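Local coordinates for oxidase/hydroxylase (Streptomyces hygroscopicus subsp. hygroscopicus, PDB 4XCB), which probably acts as a 2-oxoglutarate-dependent oxygenase on hygromycin-type aminoglycosides, binding metal, 2-oxoglutarate and hygromycin B inside a double-stranded beta-helix, at residues 12-15 with 20-23; 57-62 with 223-228; 108-113 with 206-211. One frame throughout, in Å; residues are numbered along the deposited sequence.

Contact 1 of 3, residues 12-15 with 20-23; sequences LYIF and FLVI
F15 of helix 9-18 sets one ring corner against the backbone of F20 and the base of L21, where strand 20-23 forms an edge of the larger sheet in a double-stranded beta-helix fold. The corner is CD1, 3.6 Å from F20 C, while L21 CB lies at the ring edge, in its plane and 4.0 Å from CD1. With CG anti to the backbone N (chi1 -175°), the ring reaches from the helix to the start of the strand. Beside it, I14 and L21 meet at about a right angle, I14 CG2 lying 3.8 Å from L21 CD1. Further out, the F15 side chain also packs on L202 and N204 of strand 200-204 and on V81 of helix 72-82; an alanine here would probably open a gap among L21, L202 and V81. The strand itself is placed by backbone hydrogen bonds between L21 and L202, and the helix end by T18 OG1, bonded to I14 O and weakly to F20 N. I14 also packs on T189 of a second subunit. Where the two backbones come together, F15 CA directs its hydrogen at F20 O, a CA-H...O contact of 3.5 Å with 160° at the hydrogen.

Contact 2 of 3, residues 57-62 with 223-228; sequences DLPAAS and TAFGYG
L58 and T223 mark the nearest backbone approach, with 8.4 Å from CA to CA, a separation that only side chains bridge between the short helix 58-61 and strand 220-229. L58 points its CB at the strand, and its CD1 comes to rest 3.6 Å from T223 CG2 and 4.0 Å from T223 CB, the two side chains crossing at about a right angle. On the strand side, T223 turns its methyl rather than its hydroxyl to the leucine: CG2 stands anti to the carbonyl carbon, with OG1 at chi1 58°. The second meeting is looser. P59 CG sits 4.2 Å from F225 CE1, near the plane of the ring and at its edge, and the proline and phenylalanine side chains run past each other in opposite directions. Strand 220-229 is an inner strand of the larger antiparallel sheet of the double-stranded beta-helix, bonded through its backbone to V143 at T223 and to Y92 at A224. T223 points toward helix 58-61, the next residue A224 points away and touches Y92, a residue that binds 2-oxoglutarate, and the F225 ring comes back near the helix. F65 packs on both L58 and T223, and L68 and A69 of the same helix 63-69 pack on F225. At the start of the short helix D57 is the N-cap residue, its OD1 accepting a weak bond of 3.4 Å from A60 N. At the other end S62 is the N-cap of the next helix, its OG bonded to F65 N and to E38 OE2. A backbone bond between L58 and G91 ties the helix start to strand 86-96, and P59 also packs on R246 of a third subunit.

Contact 3 of 3, residues 108-113 with 206-211; sequences NSELLD and ALMHGT. With NI (nickel (II) ion), chain E; AKG (2-oxoglutaric acid), chain F.
M208 and E110 make the side-chain meeting, an apolar-to-polar contact in which the methyl CE lies 3.4 Å from E110 OE2, the two chains crossing at about a right angle. M208 runs out extended and then bends at its end (chi3 -67°), which turns CE onto the carboxylate. That carboxylate takes its hydrogen bonds elsewhere: OE2 accepts from L169 N and OE1 from L170 N, at the start of helix 170-175, where two amides grip it and the helix end would probably stabilise its charge. Between backbones, N108 N approaches A206 O at 3.3 Å, but the angle is too poor for a hydrogen bond; elsewhere in the backbone N108 is hydrogen-bonded with S162 and A206 with G107. The second segment leads into strand 209-211 of the smaller sheet, one of the two that make up the double-stranded beta-helix, and into its metal site. Metal bonds come from H209 NE2, 2.1 Å from the nickel, from H105, from two waters and from 2-oxoglutarate, which chelates the nickel through O1 at 2.0 Å and O5 at 2.1 Å. The imidazole is fixed in rotation by a hydrogen bond on its far nitrogen: ND1 donates to L207 O over 2.8 Å at 165°, with that oxygen in the ring plane but the donor 46° out of the carbonyl plane. Packing on the cosubstrate comes from T211, whose CG2 is 3.5 Å from C5 of 2-oxoglutarate, while its OG1 turns to R96 NH1.

Overall arrangement
All three contacts are buried, yet each lies close to a subunit boundary: contact 1 beside the second subunit, contacts 2 and 3 beside the third. Contacts 1 and 2 pack helices onto the same six-stranded sheet, at an edge strand and an inner strand, and use almost wholly apolar side chains. Contact 3 joins a loop to the approach to strand 209-211 of the four-stranded sheet and sets a methionine methyl against a carboxylate, while its second segment alone carries the metal ligand. Contacts 1 and 3 touch directly, F20 CD1 lying 3.8 Å from L207 CD2. Contacts 2 and 3 lie on opposite sides of the chain's centre, about 9 Å apart at their nearest atoms, although strand 220-229 follows strand 209-211 in the chain.

Contact 1 of 3, residues 12-15 with 20-23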
loop_
_atom_site.group_PDB
_atom_site.type_symbol
_atom_site.label_atom_id
_atom_site.label_comp_id
_atom_site.label_asym_id
_atom_site.label_seq_id
_atom_site.Cartn_x
_atom_site.Cartn_y
_atom_site.Cartn_z
ATOM N N LEU A 12 5.796 2.767 -19.449
ATOM C CA LEU A 12 5.102 2.452 -18.194
ATOM C C LEU A 12 5.977 2.748 -16.979
ATOM O O LEU A 12 5.491 3.273 -15.969
ATOM C CB LEU A 12 4.655 0.989 -18.166
ATOM C CG LEU A 12 3.549 0.634 -19.153
ATOM C CD1 LEU A 12 3.420 -0.866 -19.304
ATOM C CD2 LEU A 12 2.239 1.233 -18.663
ATOM N N TYR A 13 7.264 2.409 -17.076
ATOM C CA TYR A 13 8.171 2.637 -15.954
ATOM C C TYR A 13 8.226 4.114 -15.631
ATOM O O TYR A 13 8.125 4.512 -14.467
ATOM C CB TYR A 13 9.585 2.131 -16.252
ATOM C CG TYR A 13 10.544 2.349 -15.096
ATOM C CD1 TYR A 13 10.752 1.351 -14.144
ATOM C CD2 TYR A 13 11.235 3.544 -14.948
ATOM C CE1 TYR A 13 11.640 1.546 -13.091
ATOM C CE2 TYR A 13 12.103 3.747 -13.901
ATOM C CZ TYR A 13 12.298 2.747 -12.975
ATOM O OH TYR A 13 13.176 2.980 -11.943
ATOM N N ILE A 14 8.399 4.919 -16.673
ATOM C CA ILE A 14 8.468 6.362 -16.534
ATOM C C ILE A 14 7.151 6.952 -16.024
ATOM O O ILE A 14 7.162 7.805 -15.144
ATOM C CB ILE A 14 8.879 6.998 -17.875
ATOM C CG1 ILE A 14 10.310 6.559 -18.194
ATOM C CG2 ILE A 14 8.774 8.513 -17.827
ATOM C CD1 ILE A 14 10.791 6.965 -19.562
ATOM N N PHE A 15 6.009 6.507 -16.556
ATOM C CA PHE A 15 4.754 7.058 -16.065
ATOM C C PHE A 15 4.563 6.728 -14.585
ATOM O O PHE A 15 4.133 7.572 -13.805
ATOM C CB PHE A 15 3.562 6.547 -16.875
ATOM C CG PHE A 15 2.271 7.177 -16.482
ATOM C CD1 PHE A 15 1.871 8.391 -17.028
ATOM C CD2 PHE A 15 1.472 6.581 -15.528
ATOM C CE1 PHE A 15 0.670 8.965 -16.638
ATOM C CE2 PHE A 15 0.272 7.151 -15.131
ATOM C CZ PHE A 15 -0.136 8.331 -15.688
ATOM N N PHE A 20 3.876 11.159 -15.044
ATOM C CA PHE A 20 3.462 11.641 -16.350
ATOM C C PHE A 20 4.326 11.015 -17.417
ATOM O O PHE A 20 5.290 10.311 -17.119
ATOM C CB PHE A 20 3.513 13.174 -16.425
ATOM C CG PHE A 20 4.896 13.745 -16.426
ATOM C CD1 PHE A 20 5.632 13.832 -15.254
ATOM C CD2 PHE A 20 5.445 14.227 -17.594
ATOM C CE1 PHE A 20 6.907 14.386 -15.260
ATOM C CE2 PHE A 20 6.718 14.776 -17.605
ATOM C CZ PHE A 20 7.446 14.850 -16.437
ATOM N N LEU A 21 3.941 11.228 -18.664
ATOM C CA LEU A 21 4.685 10.697 -19.785
ATOM C C LEU A 21 4.491 11.614 -20.973
ATOM O O LEU A 21 3.359 11.933 -21.354
ATOM C CB LEU A 21 4.265 9.266 -20.109
ATOM C CG LEU A 21 5.030 8.704 -21.300
ATOM C CD1 LEU A 21 6.493 8.378 -20.899
ATOM C CD2 LEU A 21 4.310 7.495 -21.884
ATOM N N VAL A 22 5.600 12.084 -21.538
ATOM C CA VAL A 22 5.535 12.883 -22.746
ATOM C C VAL A 22 5.682 11.953 -23.932
ATOM O O VAL A 22 6.680 11.223 -24.046
ATOM C CB VAL A 22 6.615 13.972 -22.792
ATOM C CG1 VAL A 22 6.712 14.542 -24.194
ATOM C CG2 VAL A 22 6.302 15.071 -21.783
ATOM N N ILE A 23 4.663 11.949 -24.788
ATOM C CA ILE A 23 4.675 11.122 -25.981
ATOM C C ILE A 23 4.856 12.062 -27.154
ATOM O O ILE A 23 3.961 12.836 -27.476
ATOM C CB ILE A 23 3.389 10.290 -26.124
ATOM C CG1 ILE A 23 3.062 9.577 -24.809
ATOM C CG2 ILE A 23 3.541 9.282 -27.250
ATOM C CD1 ILE A 23 1.848 8.656 -24.894
#

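Contact 2 of 3, residues 57-62 with 223-228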
loop_
_atom_site.group_PDB
_atom_site.type_symbol
_atom_site.label_atom_id
_atom_site.label_comp_id
_atom_site.label_asym_id
_atom_site.label_seq_id
_atom_site.Cartn_x
_atom_site.Cartn_y
_atom_site.Cartn_z
ATOM N N ASP A 57 -15.974 23.227 -23.184
ATOM C CA ASP A 57 -16.437 21.860 -23.439
ATOM C C ASP A 57 -16.247 21.538 -24.908
ATOM O O ASP A 57 -17.174 21.641 -25.704
ATOM C CB ASP A 57 -17.910 21.697 -23.021
ATOM C CG ASP A 57 -18.378 20.248 -23.042
ATOM O OD1 ASP A 57 -17.689 19.392 -23.634
ATOM O OD2 ASP A 57 -19.460 19.964 -22.473
ATOM N N LEU A 58 -15.030 21.162 -25.274
ATOM C CA LEU A 58 -14.710 20.987 -26.682
ATOM C C LEU A 58 -15.469 19.845 -27.366
ATOM O O LEU A 58 -15.865 20.001 -28.514
ATOM C CB LEU A 58 -13.200 20.794 -26.852
ATOM C CG LEU A 58 -12.394 22.081 -26.683
ATOM C CD1 LEU A 58 -10.918 21.774 -26.772
ATOM C CD2 LEU A 58 -12.765 23.096 -27.725
ATOM N N PRO A 59 -15.670 18.698 -26.689
ATOM C CA PRO A 59 -16.366 17.654 -27.451
ATOM C C PRO A 59 -17.830 18.002 -27.734
ATOM O O PRO A 59 -18.369 17.535 -28.733
ATOM C CB PRO A 59 -16.252 16.422 -26.544
ATOM C CG PRO A 59 -15.031 16.678 -25.730
ATOM C CD PRO A 59 -15.056 18.151 -25.465
ATOM N N ALA A 60 -18.453 18.815 -26.884
ATOM C CA ALA A 60 -19.811 19.288 -27.140
ATOM C C ALA A 60 -19.817 20.377 -28.206
ATOM O O ALA A 60 -20.770 20.507 -28.986
ATOM C CB ALA A 60 -20.447 19.813 -25.851
ATOM N N ALA A 61 -18.735 21.146 -28.238
ATOM C CA ALA A 61 -18.649 22.344 -29.063
ATOM C C ALA A 61 -18.352 22.051 -30.535
ATOM O O ALA A 61 -18.691 22.846 -31.414
ATOM C CB ALA A 61 -17.592 23.281 -28.496
ATOM N N SER A 62 -17.721 20.915 -30.810
ATOM C CA SER A 62 -17.222 20.664 -32.153
ATOM C C SER A 62 -16.932 19.190 -32.389
ATOM O O SER A 62 -16.259 18.555 -31.584
ATOM C CB SER A 62 -15.962 21.498 -32.394
ATOM O OG SER A 62 -14.893 20.689 -32.846
ATOM N N THR A 223 -5.133 21.517 -25.680
ATOM C CA THR A 223 -6.427 20.939 -25.344
ATOM C C THR A 223 -6.220 19.773 -24.390
ATOM O O THR A 223 -5.279 19.001 -24.541
ATOM C CB THR A 223 -7.173 20.469 -26.602
ATOM O OG1 THR A 223 -6.361 19.514 -27.296
ATOM C CG2 THR A 223 -7.447 21.658 -27.526
ATOM N N ALA A 224 -7.081 19.666 -23.389
ATOM C CA ALA A 224 -6.921 18.666 -22.339
ATOM C C ALA A 224 -8.140 17.769 -22.285
ATOM O O ALA A 224 -9.277 18.254 -22.302
ATOM C CB ALA A 224 -6.721 19.329 -20.996
ATOM N N PHE A 225 -7.904 16.466 -22.189
ATOM C CA PHE A 225 -9.014 15.521 -22.086
ATOM C C PHE A 225 -8.820 14.661 -20.860
ATOM O O PHE A 225 -7.741 14.100 -20.665
ATOM C CB PHE A 225 -9.114 14.673 -23.355
ATOM C CG PHE A 225 -9.354 15.486 -24.595
ATOM C CD1 PHE A 225 -10.638 15.850 -24.955
ATOM C CD2 PHE A 225 -8.301 15.891 -25.389
ATOM C CE1 PHE A 225 -10.867 16.610 -26.094
ATOM C CE2 PHE A 225 -8.515 16.662 -26.530
ATOM C CZ PHE A 225 -9.809 17.019 -26.880
ATOM N N GLY A 226 -9.865 14.562 -20.037
ATOM C CA GLY A 226 -9.763 13.911 -18.743
ATOM C C GLY A 226 -10.571 12.639 -18.778
ATOM O O GLY A 226 -11.698 12.633 -19.268
ATOM N N TYR A 227 -9.971 11.561 -18.285
ATOM C CA TYR A 227 -10.581 10.240 -18.332
ATOM C C TYR A 227 -10.553 9.593 -16.975
ATOM O O TYR A 227 -9.616 9.794 -16.196
ATOM C CB TYR A 227 -9.862 9.325 -19.329
ATOM C CG TYR A 227 -9.742 9.865 -20.732
ATOM C CD1 TYR A 227 -8.650 10.637 -21.098
ATOM C CD2 TYR A 227 -10.721 9.611 -21.688
ATOM C CE1 TYR A 227 -8.525 11.135 -22.382
ATOM C CE2 TYR A 227 -10.603 10.100 -22.977
ATOM C CZ TYR A 227 -9.512 10.866 -23.316
ATOM O OH TYR A 227 -9.380 11.363 -24.597
ATOM N N GLY A 228 -11.551 8.765 -16.696
ATOM C CA GLY A 228 -11.513 7.928 -15.518
ATOM C C GLY A 228 -12.520 6.813 -15.660
ATOM O O GLY A 228 -13.053 6.587 -16.756
#

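Contact 3 of 3, residues 108-113 with 206-211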
loop_
_atom_site.group_PDB
_atom_site.type_symbol
_atom_site.label_atom_id
_atom_site.label_comp_id
_atom_site.label_asym_id
_atom_site.label_seq_id
_atom_site.Cartn_x
_atom_site.Cartn_y
_atom_site.Cartn_z
ATOM N N ASN A 108 -0.513 14.088 -3.956
ATOM C CA ASN A 108 -1.119 12.897 -3.368
ATOM C C ASN A 108 -1.643 13.066 -1.939
ATOM O O ASN A 108 -2.634 12.419 -1.558
ATOM C CB ASN A 108 -0.112 11.750 -3.406
ATOM C CG ASN A 108 -0.745 10.389 -3.145
ATOM O OD1 ASN A 108 -1.782 10.032 -3.728
ATOM N ND2 ASN A 108 -0.123 9.619 -2.258
ATOM N N SER A 109 -0.994 13.907 -1.140
ATOM C CA SER A 109 -1.337 14.001 0.279
ATOM C C SER A 109 -1.721 15.394 0.791
ATOM O O SER A 109 -1.618 15.662 1.996
ATOM C CB SER A 109 -0.175 13.469 1.123
ATOM O OG SER A 109 -0.038 12.065 0.968
ATOM N N GLU A 110 -2.204 16.268 -0.087
ATOM C CA GLU A 110 -2.593 17.599 0.344
ATOM C C GLU A 110 -3.852 17.522 1.183
ATOM O O GLU A 110 -4.616 16.546 1.080
ATOM C CB GLU A 110 -2.767 18.522 -0.859
ATOM C CG GLU A 110 -1.460 18.650 -1.647
ATOM C CD GLU A 110 -0.301 19.138 -0.780
ATOM O OE1 GLU A 110 -0.449 20.197 -0.151
ATOM O OE2 GLU A 110 0.743 18.463 -0.724
ATOM N N LEU A 111 -4.069 18.544 2.005
ATOM C CA LEU A 111 -5.114 18.500 3.019
ATOM C C LEU A 111 -6.411 19.140 2.563
ATOM O O LEU A 111 -6.437 19.990 1.673
ATOM C CB LEU A 111 -4.635 19.179 4.308
ATOM C CG LEU A 111 -3.279 18.705 4.825
ATOM C CD1 LEU A 111 -2.823 19.544 6.018
ATOM C CD2 LEU A 111 -3.330 17.227 5.187
ATOM N N LEU A 112 -7.500 18.705 3.189
ATOM C CA LEU A 112 -8.807 19.316 3.008
ATOM C C LEU A 112 -9.487 19.331 4.364
ATOM O O LEU A 112 -9.521 18.310 5.045
ATOM C CB LEU A 112 -9.639 18.547 1.979
ATOM C CG LEU A 112 -11.107 18.942 1.807
ATOM C CD1 LEU A 112 -11.239 20.357 1.291
ATOM C CD2 LEU A 112 -11.818 17.961 0.867
ATOM N N ASP A 113 -9.982 20.499 4.765
ATOM C CA ASP A 113 -10.704 20.634 6.019
ATOM C C ASP A 113 -12.172 20.389 5.729
ATOM O O ASP A 113 -12.744 21.025 4.835
ATOM C CB ASP A 113 -10.516 22.021 6.639
ATOM C CG ASP A 113 -9.060 22.349 6.919
ATOM O OD1 ASP A 113 -8.280 21.423 7.228
ATOM O OD2 ASP A 113 -8.693 23.541 6.829
ATOM N N ALA A 206 -2.781 12.911 -9.780
ATOM C CA ALA A 206 -2.194 12.912 -8.437
ATOM C C ALA A 206 -0.916 13.757 -8.371
ATOM O O ALA A 206 -0.533 14.207 -7.286
ATOM C CB ALA A 206 -1.911 11.488 -7.989
ATOM N N LEU A 207 -0.272 13.972 -9.516
ATOM C CA LEU A 207 0.979 14.735 -9.557
ATOM C C LEU A 207 0.711 16.193 -9.220
ATOM O O LEU A 207 -0.248 16.764 -9.688
ATOM C CB LEU A 207 1.617 14.611 -10.936
ATOM C CG LEU A 207 3.005 15.215 -11.072
ATOM C CD1 LEU A 207 3.994 14.375 -10.271
ATOM C CD2 LEU A 207 3.370 15.206 -12.532
ATOM N N MET A 208 1.563 16.806 -8.397
ATOM C CA MET A 208 1.432 18.224 -8.132
ATOM C C MET A 208 2.146 18.968 -9.231
ATOM O O MET A 208 3.342 18.774 -9.414
ATOM C CB MET A 208 2.029 18.609 -6.779
ATOM C CG MET A 208 1.884 20.099 -6.497
ATOM S SD MET A 208 2.578 20.577 -4.903
ATOM C CE MET A 208 1.449 19.731 -3.800
ATOM N N HIS A 209 1.400 19.785 -9.965
ATOM C CA HIS A 209 1.912 20.367 -11.193
ATOM C C HIS A 209 1.277 21.725 -11.475
ATOM O O HIS A 209 0.309 22.132 -10.832
ATOM C CB HIS A 209 1.644 19.418 -12.360
ATOM C CG HIS A 209 0.191 19.244 -12.643
ATOM N ND1 HIS A 209 -0.625 18.429 -11.885
ATOM C CD2 HIS A 209 -0.606 19.833 -13.564
ATOM C CE1 HIS A 209 -1.862 18.504 -12.352
ATOM N NE2 HIS A 209 -1.874 19.350 -13.364
ATOM N N GLY A 210 1.832 22.424 -12.454
ATOM C CA GLY A 210 1.300 23.709 -12.867
ATOM C C GLY A 210 2.138 24.168 -14.032
ATOM O O GLY A 210 2.709 23.348 -14.742
ATOM N N THR A 211 2.221 25.474 -14.245
ATOM C CA THR A 211 3.174 25.974 -15.235
ATOM C C THR A 211 3.871 27.220 -14.746
ATOM O O THR A 211 3.371 27.926 -13.876
ATOM C CB THR A 211 2.519 26.315 -16.584
ATOM O OG1 THR A 211 1.988 27.647 -16.536
ATOM C CG2 THR A 211 1.411 25.325 -16.924
HETATM NI NI NI E . -3.500 20.480 -14.044
HETATM C C1 AKG F . -4.488 21.894 -16.180
HETATM O O1 AKG F . -4.950 21.392 -15.107
HETATM O O2 AKG F . -5.267 22.383 -17.053
HETATM C C2 AKG F . -3.003 21.902 -16.419
HETATM O O5 AKG F . -2.303 21.317 -15.613
HETATM C C3 AKG F . -2.427 22.657 -17.606
HETATM C C4 AKG F . -1.054 22.183 -18.019
HETATM C C5 AKG F . -0.446 23.163 -19.011
HETATM O O3 AKG F . 0.642 22.882 -19.585
HETATM O O4 AKG F . -1.039 24.249 -19.252
HETATM O O HOH W 1 -3.859 18.880 -15.639
HETATM O O HOH W 2 -5.015 19.476 -13.176
#